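Local coordinates for protein enoyl-CoA hydratase (Thermus thermophilus, PDB 1WZ8) that probably catalyses the hydration of enoyl-CoA thioesters as a hexameric member of the crotonase family, at residues F14-P17 with V21-I24. Numbering follows the deposited sequence.
Sequences FAWP and VLEI
P17 and E23 meet in the N-terminal beta hairpin of the crotonase fold, strands 12-18 and 21-26 at the edge of the chain's six-stranded sheet, a compact instance of side chains from paired strands fitting against one another on each face. Strands 14-16 and 21-24 run antiparallel at 150°, joined at the hydrogen-bonded pair A15 and E23: E23 N gives a nearly straight bond of 2.7 Å to A15 O, and A15 N returns one of 3.1 Å to E23 O. On one face, L22 is the bump. Its CD1 sits 4.2 Å from the centroid of the W16 six-membered ring, almost on the ring normal, a CH-pi contact, while the same methyl meets the edge of the F14 ring, near its plane. L22 is thus lodged between the two aromatics. With CG anti to the carbonyl carbon (chi1 -55°), F14 points the same way as I24 and lays CD2 3.9 Å from I24 CG1; V45 and L49 of helix 36-49 add cover here. On the other face the P17 ring crosses the root of E23, whose carboxylate reaches on to Y196, and P17 CG lies 4.1 Å from V21 CG1. Replacing P17 with alanine takes away CG and CD, which would probably leave a gap beside E23 CB and V21 CG1 and the backbone here freer to turn. The ring's fit is close: P17 CD rests 3.4 Å from E23 CB and 3.3 Å from V21 O.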
ATOM      1  N   PHE A  14       3.059 -39.395  -0.631  1.00 16.90           N
ATOM      2  CA  PHE A  14       1.908 -38.888  -1.366  1.00 17.27           C
ATOM      3  C   PHE A  14       0.836 -39.952  -1.563  1.00 16.84           C
ATOM      4  O   PHE A  14       1.138 -41.111  -1.858  1.00 17.40           O
ATOM      5  CB  PHE A  14       2.351 -38.352  -2.728  1.00 17.19           C
ATOM      6  CG  PHE A  14       3.431 -37.311  -2.652  1.00 18.85           C
ATOM      7  CD1 PHE A  14       4.758 -37.676  -2.436  1.00 18.99           C
ATOM      8  CD2 PHE A  14       3.126 -35.961  -2.804  1.00 20.02           C
ATOM      9  CE1 PHE A  14       5.766 -36.710  -2.374  1.00 18.87           C
ATOM     10  CE2 PHE A  14       4.128 -34.986  -2.744  1.00 20.33           C
ATOM     11  CZ  PHE A  14       5.448 -35.362  -2.530  1.00 19.53           C
ATOM     12  N   ALA A  15      -0.420 -39.550  -1.401  1.00 15.05           N
ATOM     13  CA  ALA A  15      -1.535 -40.471  -1.560  1.00 14.17           C
ATOM     14  C   ALA A  15      -2.814 -39.727  -1.921  1.00 15.49           C
ATOM     15  O   ALA A  15      -2.893 -38.509  -1.774  1.00 16.35           O
ATOM     16  CB  ALA A  15      -1.740 -41.264  -0.272  1.00 12.15           C
ATOM     17  N   TRP A  16      -3.803 -40.471  -2.409  1.00 16.59           N
ATOM     18  CA  TRP A  16      -5.095 -39.902  -2.780  1.00 17.94           C
ATOM     19  C   TRP A  16      -6.172 -40.524  -1.885  1.00 19.09           C
ATOM     20  O   TRP A  16      -6.905 -41.418  -2.315  1.00 20.88           O
ATOM     21  CB  TRP A  16      -5.436 -40.208  -4.247  1.00 18.53           C
ATOM     22  CG  TRP A  16      -4.476 -39.664  -5.272  1.00 21.00           C
ATOM     23  CD1 TRP A  16      -3.427 -40.323  -5.851  1.00 22.16           C
ATOM     24  CD2 TRP A  16      -4.506 -38.360  -5.867  1.00 19.98           C
ATOM     25  NE1 TRP A  16      -2.808 -39.513  -6.775  1.00 23.27           N
ATOM     26  CE2 TRP A  16      -3.449 -38.302  -6.803  1.00 22.05           C
ATOM     27  CE3 TRP A  16      -5.326 -37.236  -5.700  1.00 21.29           C
ATOM     28  CZ2 TRP A  16      -3.190 -37.160  -7.571  1.00 21.75           C
ATOM     29  CZ3 TRP A  16      -5.067 -36.099  -6.468  1.00 21.68           C
ATOM     30  CH2 TRP A  16      -4.007 -36.073  -7.391  1.00 22.33           C
ATOM     31  N   PRO A  17      -6.283 -40.062  -0.628  1.00 17.75           N
ATOM     32  CA  PRO A  17      -7.288 -40.611   0.288  1.00 18.32           C
ATOM     33  C   PRO A  17      -8.723 -40.464  -0.213  1.00 19.72           C
ATOM     34  O   PRO A  17      -9.589 -41.275   0.118  1.00 21.41           O
ATOM     35  CB  PRO A  17      -7.031 -39.838   1.583  1.00 17.21           C
ATOM     36  CG  PRO A  17      -6.528 -38.518   1.090  1.00 15.24           C
ATOM     37  CD  PRO A  17      -5.567 -38.935  -0.005  1.00 17.18           C
ATOM     38  N   VAL A  21      -8.117 -35.320  -3.879  1.00 13.99           N
ATOM     39  CA  VAL A  21      -7.405 -34.853  -2.699  1.00 13.52           C
ATOM     40  C   VAL A  21      -6.005 -35.446  -2.623  1.00 14.75           C
ATOM     41  O   VAL A  21      -5.838 -36.634  -2.340  1.00 13.65           O
ATOM     42  CB  VAL A  21      -8.157 -35.225  -1.402  1.00 14.32           C
ATOM     43  CG1 VAL A  21      -7.398 -34.697  -0.191  1.00 13.20           C
ATOM     44  CG2 VAL A  21      -9.574 -34.655  -1.439  1.00 13.13           C
ATOM     45  N   LEU A  22      -4.998 -34.624  -2.887  1.00 13.34           N
ATOM     46  CA  LEU A  22      -3.626 -35.097  -2.809  1.00 14.26           C
ATOM     47  C   LEU A  22      -3.159 -34.896  -1.381  1.00 14.83           C
ATOM     48  O   LEU A  22      -3.030 -33.766  -0.908  1.00 14.67           O
ATOM     49  CB  LEU A  22      -2.720 -34.324  -3.767  1.00 14.05           C
ATOM     50  CG  LEU A  22      -1.244 -34.734  -3.686  1.00 17.79           C
ATOM     51  CD1 LEU A  22      -1.106 -36.222  -3.979  1.00 17.65           C
ATOM     52  CD2 LEU A  22      -0.426 -33.918  -4.664  1.00 17.60           C
ATOM     53  N   GLU A  23      -2.915 -36.001  -0.691  1.00 13.95           N
ATOM     54  CA  GLU A  23      -2.476 -35.932   0.689  1.00 15.32           C
ATOM     55  C   GLU A  23      -0.963 -36.040   0.774  1.00 14.76           C
ATOM     56  O   GLU A  23      -0.371 -36.984   0.258  1.00 16.11           O
ATOM     57  CB  GLU A  23      -3.109 -37.063   1.495  1.00 15.90           C
ATOM     58  CG  GLU A  23      -2.705 -37.070   2.949  1.00 18.78           C
ATOM     59  CD  GLU A  23      -3.156 -38.319   3.659  1.00 21.86           C
ATOM     60  OE1 GLU A  23      -2.657 -39.411   3.317  1.00 24.30           O
ATOM     61  OE2 GLU A  23      -4.011 -38.210   4.557  1.00 25.40           O
ATOM     62  N   ILE A  24      -0.342 -35.059   1.419  1.00 14.37           N
ATOM     63  CA  ILE A  24       1.103 -35.055   1.588  1.00 14.88           C
ATOM     64  C   ILE A  24       1.408 -35.264   3.066  1.00 14.57           C
ATOM     65  O   ILE A  24       1.076 -34.420   3.899  1.00 14.29           O
ATOM     66  CB  ILE A  24       1.730 -33.717   1.143  1.00 13.94           C
ATOM     67  CG1 ILE A  24       1.386 -33.434  -0.322  1.00 16.02           C
ATOM     68  CG2 ILE A  24       3.245 -33.771   1.321  1.00 15.84           C
ATOM     69  CD1 ILE A  24       2.022 -32.157  -0.861  1.00 15.30           C
TER